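Local coordinates for protein glycerol dehydrogenase (Schizosaccharomyces pombe, PDB 1TA9) that catalyses the NAD-dependent oxidation of glycerol to dihydroxyacetone at a zinc site, a step in glycerol assimilation, at residues I65-Q70 with F306-L311; Y72-H77 with N293-N298; L226-G231 with R330-E335. One frame throughout, in Å; residues are numbered along the deposited sequence.

How the contacts relate
Along the chain the segments come in the order 65-70, 72-77, 226-231, 293-298, 306-311 and 330-335. Contact 2 is thus enclosed in sequence by contact 1, while contact 3 alternates with both. Helix 289-307 serves contacts 1 and 2, whose centres lie about 18 Å apart, and the two successive strands 64-67 and 71-75 meet it at different levels. Contact 3 is centred about 17 Å from the centre of contact 2 and touches it through Asn-298 and Val-294, which pack on helix 223-245; its centre is about 21 Å from that of contact 1, which it does not touch. The series therefore runs from strands paired with a second subunit, across helix 289-307, into the helical part that carries the zinc.

Contact 1 of 3, residues I65-Q70 with F306-L311; sequences IFTSPQ and FENGGL
The side-chain amide of Asn-308 lies along the edge of strand 64-67 and bonds to both backbone polar groups of Thr-67. Its OD1 accepts Thr-67 N at 2.7 Å, in the carbonyl plane and on a lone pair, while ND2 gives a hydrogen to Thr-67 O at 3.0 Å, almost within the amide plane; both bonds are fairly straight (162°). A second hydrogen of ND2 goes to Leu-304 O, so the rotation of the amide is fixed. The Phe-66 ring stacks on this amide with the planes only 3° apart, ND2 standing 3.6 Å above one face and offset toward the rim. With CG anti to the backbone N (chi1 177°), the phenyl group is brought back over Asn-308. Beside it, the methyl CG2 of Thr-67 rests against Glu-307, 3.8 Å from CD, the two side chains crossing at about a right angle. The polar ends turn to other partners: Thr-67 OG1 to Asn-207, and the Glu-307 carboxylate to Ser-187 and Asn-207. One water joins Ile-65 O to Asn-308 O. Residues 65-67 also form an antiparallel ladder with a strand of the second subunit. In its pairing with Thr-67 the asparagine amide imitates the peptide of a neighbouring strand, a side-chain-to-strand-edge arrangement that ties helix 289-307 and the loop after it to an intersubunit sheet.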
# COMPACT_ATOMS: atom_id res chain seq x y z
N ILE B 65 -20.60 -28.05 14.89
CA ILE B 65 -21.40 -28.79 13.91
C ILE B 65 -21.56 -28.15 12.54
O ILE B 65 -21.82 -26.95 12.42
CB ILE B 65 -22.82 -29.04 14.48
CG1 ILE B 65 -22.73 -29.77 15.82
CG2 ILE B 65 -23.66 -29.82 13.47
CD1 ILE B 65 -24.06 -29.92 16.54
N PHE B 66 -21.42 -28.97 11.50
CA PHE B 66 -21.60 -28.54 10.12
C PHE B 66 -22.68 -29.46 9.57
O PHE B 66 -22.65 -30.67 9.82
CB PHE B 66 -20.30 -28.69 9.32
CG PHE B 66 -20.42 -28.32 7.87
CD1 PHE B 66 -20.78 -29.28 6.92
CD2 PHE B 66 -20.18 -27.02 7.44
CE1 PHE B 66 -20.90 -28.95 5.57
CE2 PHE B 66 -20.30 -26.67 6.09
CZ PHE B 66 -20.66 -27.63 5.15
N THR B 67 -23.63 -28.90 8.83
CA THR B 67 -24.73 -29.68 8.29
C THR B 67 -24.90 -29.37 6.80
O THR B 67 -24.67 -28.24 6.36
CB THR B 67 -26.03 -29.37 9.07
OG1 THR B 67 -27.06 -30.28 8.68
CG2 THR B 67 -26.48 -27.94 8.82
N SER B 68 -25.30 -30.37 6.02
CA SER B 68 -25.44 -30.15 4.59
C SER B 68 -26.27 -31.20 3.86
O SER B 68 -26.56 -32.27 4.39
CB SER B 68 -24.04 -30.11 3.96
OG SER B 68 -24.08 -30.22 2.55
N PRO B 69 -26.71 -30.87 2.63
CA PRO B 69 -27.48 -31.85 1.86
C PRO B 69 -26.39 -32.82 1.42
O PRO B 69 -25.20 -32.46 1.43
CB PRO B 69 -28.01 -31.03 0.69
CG PRO B 69 -28.12 -29.63 1.26
CD PRO B 69 -26.85 -29.52 2.06
N GLN B 70 -26.76 -34.03 1.03
CA GLN B 70 -25.75 -34.98 0.57
C GLN B 70 -25.18 -34.60 -0.79
O GLN B 70 -24.00 -34.83 -1.06
CB GLN B 70 -26.35 -36.38 0.50
CG GLN B 70 -26.78 -36.92 1.84
CD GLN B 70 -27.36 -38.31 1.74
OE1 GLN B 70 -28.47 -38.50 1.24
NE2 GLN B 70 -26.60 -39.30 2.19
N PHE B 306 -25.88 -19.70 5.68
CA PHE B 306 -26.78 -19.24 6.72
C PHE B 306 -27.09 -20.33 7.75
O PHE B 306 -27.08 -20.07 8.95
CB PHE B 306 -28.07 -18.67 6.10
CG PHE B 306 -29.24 -19.62 6.11
CD1 PHE B 306 -29.95 -19.88 7.28
CD2 PHE B 306 -29.65 -20.24 4.93
CE1 PHE B 306 -31.05 -20.74 7.28
CE2 PHE B 306 -30.75 -21.10 4.92
CZ PHE B 306 -31.44 -21.35 6.09
N GLU B 307 -27.35 -21.55 7.29
CA GLU B 307 -27.68 -22.62 8.23
C GLU B 307 -26.52 -23.02 9.13
O GLU B 307 -26.72 -23.37 10.30
CB GLU B 307 -28.21 -23.85 7.47
CG GLU B 307 -28.80 -24.91 8.39
CD GLU B 307 -29.53 -26.02 7.65
OE1 GLU B 307 -30.13 -26.89 8.33
OE2 GLU B 307 -29.52 -26.04 6.40
N ASN B 308 -25.30 -22.97 8.60
CA ASN B 308 -24.13 -23.32 9.39
C ASN B 308 -23.63 -22.14 10.19
O ASN B 308 -22.77 -22.27 11.07
CB ASN B 308 -23.06 -23.90 8.49
CG ASN B 308 -23.39 -25.30 8.06
OD1 ASN B 308 -23.43 -26.22 8.89
ND2 ASN B 308 -23.67 -25.49 6.77
N GLY B 309 -24.18 -20.97 9.86
CA GLY B 309 -23.85 -19.76 10.58
C GLY B 309 -25.13 -19.49 11.35
O GLY B 309 -25.41 -20.16 12.35
N GLY B 310 -25.93 -18.54 10.87
CA GLY B 310 -27.19 -18.26 11.54
C GLY B 310 -27.89 -17.02 11.04
O GLY B 310 -27.31 -16.22 10.30
N LEU B 311 -29.15 -16.88 11.42
CA LEU B 311 -29.95 -15.72 11.05
C LEU B 311 -29.85 -14.75 12.22
O LEU B 311 -29.58 -15.14 13.35
CB LEU B 311 -31.42 -16.12 10.83
CG LEU B 311 -31.70 -17.12 9.71
CD1 LEU B 311 -33.21 -17.35 9.59
CD2 LEU B 311 -31.13 -16.59 8.39
O HOH W 1 -21.26 -24.55 11.33

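Contact 2 of 3, residues Y72-H77 with N293-N298; sequences YVQGRH and NVVEAN
This is buried strand-on-helix packing, in which Tyr-72 and Gln-74 of strand 71-75 reach toward Val-295 and Glu-296 of helix 289-307. The segment axes come within 9.8 Å and run nearly antiparallel, at 154°. Tyr-72 and Gln-74, two apart and so on the same side of the strand, meet these adjacent positions of the helix. The two strand side chains are also joined to each other: Tyr-72 OH donates to Gln-74 OE1 at 2.6 Å, on a lone pair and in the plane of the tyrosine ring. Gln-74 NE2 in turn bonds to Glu-292 O, one turn earlier on the helix, so both ends of the amide are engaged and its flip is settled. Held this way, the amide lies against Val-295, whose CG1 is 3.7 Å from Gln-74 CD; the valine torsion, chi1 168°, turns this methyl toward the glutamine amide. Gln-74 OE1 also sits 3.4 Å from Glu-296 CA, and Tyr-72 OH approaches the same CA at 3.7 Å, making these van der Waals contacts with the helix backbone. The Glu-296 carboxylate turns away to the second subunit, where it forms a salt bridge with Arg-64 and accepts the backbone N-H groups of Ile-258 and Ala-259. Strand 71-75 pairs with strand 210-214 on one edge and with a strand of the second subunit on the other, while the far side of helix 289-307 packs on helices 223-245 and 258-284.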
# COMPACT_ATOMS: atom_id res chain seq x y z
N TYR B 72 -25.59 -31.55 -4.21
CA TYR B 72 -26.13 -30.33 -4.79
C TYR B 72 -25.70 -30.43 -6.25
O TYR B 72 -24.52 -30.51 -6.54
CB TYR B 72 -25.54 -29.08 -4.14
CG TYR B 72 -25.90 -27.80 -4.86
CD1 TYR B 72 -25.11 -27.32 -5.91
CD2 TYR B 72 -27.03 -27.07 -4.51
CE1 TYR B 72 -25.44 -26.15 -6.59
CE2 TYR B 72 -27.38 -25.90 -5.18
CZ TYR B 72 -26.58 -25.44 -6.22
OH TYR B 72 -26.92 -24.28 -6.88
N VAL B 73 -26.68 -30.45 -7.15
CA VAL B 73 -26.40 -30.58 -8.58
C VAL B 73 -27.04 -29.44 -9.34
O VAL B 73 -28.25 -29.22 -9.23
CB VAL B 73 -26.94 -31.92 -9.11
CG1 VAL B 73 -26.63 -32.06 -10.60
CG2 VAL B 73 -26.34 -33.07 -8.32
N GLN B 74 -26.24 -28.74 -10.13
CA GLN B 74 -26.70 -27.59 -10.91
C GLN B 74 -26.16 -27.61 -12.35
O GLN B 74 -24.95 -27.71 -12.57
CB GLN B 74 -26.23 -26.32 -10.20
CG GLN B 74 -26.49 -25.03 -10.93
CD GLN B 74 -25.74 -23.86 -10.30
OE1 GLN B 74 -25.74 -23.69 -9.08
NE2 GLN B 74 -25.09 -23.06 -11.14
N GLY B 75 -27.06 -27.51 -13.33
CA GLY B 75 -26.61 -27.52 -14.71
C GLY B 75 -27.74 -27.23 -15.68
O GLY B 75 -28.91 -27.42 -15.37
N ARG B 76 -27.39 -26.76 -16.88
CA ARG B 76 -28.40 -26.45 -17.87
C ARG B 76 -28.95 -27.73 -18.49
O ARG B 76 -28.19 -28.57 -18.97
CB ARG B 76 -27.82 -25.55 -18.97
CG ARG B 76 -28.89 -24.92 -19.83
CD ARG B 76 -28.33 -23.96 -20.85
NE ARG B 76 -29.40 -23.10 -21.36
CZ ARG B 76 -29.22 -22.08 -22.19
NH1 ARG B 76 -28.01 -21.77 -22.63
NH2 ARG B 76 -30.27 -21.36 -22.57
N HIS B 77 -30.27 -27.87 -18.47
CA HIS B 77 -30.95 -29.05 -19.00
C HIS B 77 -30.74 -30.25 -18.09
O HIS B 77 -31.00 -31.39 -18.47
CB HIS B 77 -30.44 -29.37 -20.41
CG HIS B 77 -30.56 -28.24 -21.38
ND1 HIS B 77 -31.76 -27.64 -21.68
CD2 HIS B 77 -29.62 -27.57 -22.09
CE1 HIS B 77 -31.56 -26.66 -22.55
NE2 HIS B 77 -30.27 -26.60 -22.81
N ASN B 293 -22.87 -18.82 -11.62
CA ASN B 293 -22.18 -18.55 -10.35
C ASN B 293 -23.15 -18.00 -9.31
O ASN B 293 -23.10 -18.38 -8.13
CB ASN B 293 -21.04 -17.54 -10.54
CG ASN B 293 -19.88 -18.11 -11.32
OD1 ASN B 293 -19.71 -19.33 -11.41
ND2 ASN B 293 -19.06 -17.22 -11.88
N VAL B 294 -24.02 -17.10 -9.75
CA VAL B 294 -24.98 -16.49 -8.84
C VAL B 294 -26.07 -17.49 -8.45
O VAL B 294 -26.62 -17.42 -7.35
CB VAL B 294 -25.59 -15.21 -9.46
CG1 VAL B 294 -26.67 -14.64 -8.55
CG2 VAL B 294 -24.47 -14.19 -9.66
N VAL B 295 -26.39 -18.42 -9.34
CA VAL B 295 -27.39 -19.43 -8.99
C VAL B 295 -26.77 -20.23 -7.85
O VAL B 295 -27.45 -20.56 -6.87
CB VAL B 295 -27.72 -20.36 -10.18
CG1 VAL B 295 -28.53 -21.56 -9.69
CG2 VAL B 295 -28.52 -19.60 -11.23
N GLU B 296 -25.47 -20.53 -7.95
CA GLU B 296 -24.81 -21.27 -6.88
C GLU B 296 -24.76 -20.44 -5.60
O GLU B 296 -24.99 -20.95 -4.51
CB GLU B 296 -23.38 -21.69 -7.27
CG GLU B 296 -22.75 -22.59 -6.19
CD GLU B 296 -21.25 -22.75 -6.30
OE1 GLU B 296 -20.63 -23.03 -5.25
OE2 GLU B 296 -20.68 -22.62 -7.41
N ALA B 297 -24.47 -19.15 -5.73
CA ALA B 297 -24.40 -18.27 -4.56
C ALA B 297 -25.76 -18.15 -3.88
O ALA B 297 -25.86 -18.20 -2.65
CB ALA B 297 -23.89 -16.89 -4.97
N ASN B 298 -26.81 -17.99 -4.68
CA ASN B 298 -28.16 -17.84 -4.16
C ASN B 298 -28.70 -19.11 -3.51
O ASN B 298 -29.53 -19.04 -2.61
CB ASN B 298 -29.12 -17.45 -5.29
CG ASN B 298 -29.01 -15.99 -5.68
OD1 ASN B 298 -28.11 -15.28 -5.23
ND2 ASN B 298 -29.91 -15.54 -6.54

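Contact 3 of 3, residues L226-G231 with R330-E335; sequences LISGIG and RLMHGE. With ZN (zinc ion), chain I.
The start of helix 333-347, which delivers a zinc ligand, is pressed here against helix 223-245, and the contact belongs to the metal site of this iron-containing alcohol dehydrogenase family member. Ser-228 and Gly-334 are at its centre, their CA atoms 4.1 Å apart. Ser-228 OG accepts Gly-334 N at 3.0 Å through a bent bond (133°), and the same hydroxyl donates to Ser-180 O. In the same place, Gly-334 CA directs a C-H at Ser-228 O, 3.0 Å away and nearly straight (165°). Such closeness depends on Gly-334 having no side chain, since a CB there would run into Ser-228 O; Gly-231, also without one, lets its CA pass 3.7 Å from Gly-334 O. Met-332, the N-cap residue, lies alongside the serine, its CB 3.4 Å from Ser-228 OG and its SD 3.7 Å from Ser-228 CB. Its backbone N is bound by Glu-335 OE1 at 2.7 Å, met from above the carboxylate plane, which is the glutamate half of a capping box; Glu-335 OE2 forms a salt bridge with Arg-224. Replacing Ser-228 with an alanine would probably leave Gly-334 N and Ser-180 O each without this partner and weaken the hold on the helix start. His-333 lies between Met-332 and Gly-334 in sequence; its ring, carried out anti to the backbone N (chi1 -179°), places NE2 2.2 Å from the zinc ion, with Asp-232 and His-315 among the other ligands. Ser-228 thus sits just behind the coordination sphere: by holding the peptide N-H that follows His-333 it is likely to steady the point from which the imidazole reaches the zinc, close to a bound glycerol.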
# COMPACT_ATOMS: atom_id res chain seq x y z
N LEU B 226 -34.57 -13.82 -9.66
CA LEU B 226 -33.14 -13.92 -9.39
C LEU B 226 -32.72 -12.81 -8.44
O LEU B 226 -31.94 -13.03 -7.51
CB LEU B 226 -32.33 -13.82 -10.68
CG LEU B 226 -30.80 -13.87 -10.51
CD1 LEU B 226 -30.38 -15.27 -10.10
CD2 LEU B 226 -30.11 -13.48 -11.81
N ILE B 227 -33.22 -11.61 -8.69
CA ILE B 227 -32.90 -10.45 -7.87
C ILE B 227 -33.36 -10.66 -6.43
O ILE B 227 -32.67 -10.27 -5.49
CB ILE B 227 -33.52 -9.17 -8.46
CG1 ILE B 227 -32.81 -8.85 -9.79
CG2 ILE B 227 -33.37 -8.01 -7.48
CD1 ILE B 227 -33.45 -7.74 -10.60
N SER B 228 -34.52 -11.29 -6.26
CA SER B 228 -35.02 -11.56 -4.93
C SER B 228 -34.03 -12.51 -4.23
O SER B 228 -33.74 -12.36 -3.05
CB SER B 228 -36.40 -12.22 -5.00
OG SER B 228 -36.82 -12.60 -3.71
N GLY B 229 -33.52 -13.48 -4.99
CA GLY B 229 -32.56 -14.41 -4.43
C GLY B 229 -31.25 -13.72 -4.07
O GLY B 229 -30.56 -14.13 -3.15
N ILE B 230 -30.90 -12.68 -4.82
CA ILE B 230 -29.67 -11.93 -4.54
C ILE B 230 -29.89 -11.18 -3.23
O ILE B 230 -29.00 -11.09 -2.38
CB ILE B 230 -29.36 -10.93 -5.69
CG1 ILE B 230 -28.90 -11.71 -6.92
CG2 ILE B 230 -28.31 -9.91 -5.24
CD1 ILE B 230 -28.75 -10.86 -8.18
N GLY B 231 -31.10 -10.65 -3.06
CA GLY B 231 -31.42 -9.92 -1.85
C GLY B 231 -31.32 -10.83 -0.64
O GLY B 231 -30.82 -10.43 0.42
N ARG B 330 -47.21 -8.23 -1.72
CA ARG B 330 -46.77 -8.26 -3.11
C ARG B 330 -45.25 -8.33 -3.21
O ARG B 330 -44.70 -8.55 -4.29
CB ARG B 330 -47.29 -7.03 -3.84
CG ARG B 330 -48.81 -7.01 -3.94
CD ARG B 330 -49.36 -5.60 -4.07
NE ARG B 330 -48.74 -4.87 -5.18
CZ ARG B 330 -48.97 -3.58 -5.44
NH1 ARG B 330 -49.81 -2.89 -4.66
NH2 ARG B 330 -48.36 -2.99 -6.45
N LEU B 331 -44.57 -8.13 -2.08
CA LEU B 331 -43.11 -8.17 -2.05
C LEU B 331 -42.60 -9.60 -1.96
O LEU B 331 -43.20 -10.44 -1.28
CB LEU B 331 -42.59 -7.38 -0.84
CG LEU B 331 -42.73 -5.86 -0.87
CD1 LEU B 331 -42.55 -5.30 0.54
CD2 LEU B 331 -41.68 -5.26 -1.82
N MET B 332 -41.51 -9.89 -2.66
CA MET B 332 -40.92 -11.22 -2.62
C MET B 332 -40.04 -11.28 -1.37
O MET B 332 -39.63 -10.25 -0.85
CB MET B 332 -40.06 -11.49 -3.85
CG MET B 332 -40.84 -11.66 -5.14
SD MET B 332 -39.77 -12.20 -6.47
CE MET B 332 -40.95 -12.40 -7.83
N HIS B 333 -39.76 -12.49 -0.92
CA HIS B 333 -38.93 -12.69 0.26
C HIS B 333 -37.63 -11.90 0.26
O HIS B 333 -37.34 -11.18 1.22
CB HIS B 333 -38.60 -14.18 0.42
CG HIS B 333 -37.77 -14.47 1.62
ND1 HIS B 333 -38.25 -14.31 2.91
CD2 HIS B 333 -36.49 -14.89 1.75
CE1 HIS B 333 -37.29 -14.61 3.77
NE2 HIS B 333 -36.22 -14.96 3.09
N GLY B 334 -36.85 -12.04 -0.80
CA GLY B 334 -35.58 -11.34 -0.89
C GLY B 334 -35.68 -9.82 -0.93
O GLY B 334 -34.76 -9.12 -0.48
N GLU B 335 -36.77 -9.30 -1.47
CA GLU B 335 -36.96 -7.86 -1.54
C GLU B 335 -37.11 -7.32 -0.13
O GLU B 335 -36.59 -6.25 0.20
CB GLU B 335 -38.19 -7.54 -2.40
CG GLU B 335 -38.09 -8.23 -3.77
CD GLU B 335 -39.31 -8.03 -4.66
OE1 GLU B 335 -40.43 -7.89 -4.14
OE2 GLU B 335 -39.13 -8.04 -5.90
ZN ZN I . -34.17 -15.80 3.52